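Local structure of DNA helicase RecQ (Deinococcus radiodurans, 4Q48) at residues G51-L54 / C55-L58. The protein probably couples ATP hydrolysis to 3'-5' unwinding of duplex DNA, this chain being the RecQ catalytic core with its helicase, zinc-binding and RQC domains. Numbering follows the deposited sequence.
Sequences GKSL and CYQL
G51 sets its carbonyl oxygen near C55, with G51 O 3.6 Å from C55 SG. The end of the P-loop (Walker A motif), GKS, forms the first turn of helix 50-62 in the helicase core. G51, K52 and S53 are ADP-binding residues, although no nucleotide is bound in this chain. K52 NZ forms a salt bridge with D145. K52 O lies 3.5 Å from C55 CB. S53 O is the main acceptor here. S53 O accepts two N-H groups: Q57 N at 3.0 Å, nearly in line with the C=O, and Y56 N at 3.1 Å, from above the carbonyl plane. The same oxygen, S53 O, sits 3.5 Å above the plane of the Y56 ring, over its centre. The Y56 side chain starts between its own backbone N and carbonyl carbon (chi1 60°), which folds the ring back over S53. The Y56 and Y119 hydroxyls share a hydrogen bond. An alanine in place of Y56 would probably leave the S53 carbonyl without its ring cover and cost Y119 one of its hydrogen-bond partners. Q57 OE1 comes within 3.4 Å of S53 CB, while Q57 NE2 bonds to the Y119 hydroxyl. L54 O accepts L58 N at 3.1 Å. The two leucines run side by side, and L54 CD1 meets L58 CD2 at 3.6 Å. Helix 10-20 packs on L54, Q57 and L58, and helix 29-37 on L54 and C55. Y56 rests on strands 139-145 and 176-180 of the parallel sheet, and C55 touches the latter.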
# COMPACT_ATOMS: atom_id res chain seq x y z
N GLY A 51 -8.69 -13.89 -2.66
CA GLY A 51 -7.47 -14.67 -2.81
C GLY A 51 -6.63 -14.43 -1.56
O GLY A 51 -6.04 -15.36 -1.00
N LYS A 52 -6.60 -13.18 -1.10
CA LYS A 52 -5.95 -12.86 0.17
C LYS A 52 -6.62 -13.51 1.37
O LYS A 52 -5.97 -13.76 2.38
CB LYS A 52 -5.89 -11.35 0.39
CG LYS A 52 -4.75 -10.93 1.29
CD LYS A 52 -4.75 -9.45 1.56
CE LYS A 52 -5.90 -9.07 2.48
NZ LYS A 52 -5.61 -7.83 3.22
N SER A 53 -7.93 -13.71 1.32
CA SER A 53 -8.63 -14.34 2.43
C SER A 53 -8.32 -15.83 2.46
O SER A 53 -8.25 -16.44 3.52
CB SER A 53 -10.13 -14.11 2.33
OG SER A 53 -10.39 -12.73 2.46
N LEU A 54 -8.13 -16.40 1.27
CA LEU A 54 -7.77 -17.80 1.07
C LEU A 54 -6.58 -18.24 1.93
O LEU A 54 -6.46 -19.39 2.32
CB LEU A 54 -7.43 -18.00 -0.40
CG LEU A 54 -7.04 -19.35 -0.98
CD1 LEU A 54 -8.22 -20.29 -0.98
CD2 LEU A 54 -6.52 -19.15 -2.38
N CYS A 55 -5.70 -17.28 2.19
CA CYS A 55 -4.43 -17.52 2.84
C CYS A 55 -4.55 -17.85 4.32
O CYS A 55 -3.59 -18.33 4.93
CB CYS A 55 -3.53 -16.32 2.61
SG CYS A 55 -3.06 -16.15 0.86
N TYR A 56 -5.69 -17.55 4.92
CA TYR A 56 -5.92 -18.02 6.28
C TYR A 56 -7.13 -18.93 6.35
O TYR A 56 -7.17 -19.83 7.18
CB TYR A 56 -6.06 -16.86 7.26
CG TYR A 56 -7.18 -15.90 7.00
CD1 TYR A 56 -8.50 -16.22 7.32
CD2 TYR A 56 -6.92 -14.64 6.47
CE1 TYR A 56 -9.53 -15.31 7.09
CE2 TYR A 56 -7.94 -13.73 6.23
CZ TYR A 56 -9.24 -14.06 6.54
OH TYR A 56 -10.25 -13.14 6.30
N GLN A 57 -8.11 -18.71 5.50
CA GLN A 57 -9.33 -19.51 5.49
C GLN A 57 -9.04 -20.96 5.13
O GLN A 57 -9.55 -21.88 5.76
CB GLN A 57 -10.32 -18.94 4.49
CG GLN A 57 -10.95 -17.64 4.93
CD GLN A 57 -11.77 -17.00 3.83
OE1 GLN A 57 -11.51 -17.21 2.65
NE2 GLN A 57 -12.77 -16.24 4.21
N LEU A 58 -8.19 -21.16 4.14
CA LEU A 58 -7.85 -22.49 3.69
C LEU A 58 -6.98 -23.21 4.74
O LEU A 58 -7.28 -24.34 5.11
CB LEU A 58 -7.17 -22.43 2.31
CG LEU A 58 -6.84 -23.71 1.57
CD1 LEU A 58 -7.92 -24.74 1.74
CD2 LEU A 58 -6.65 -23.39 0.10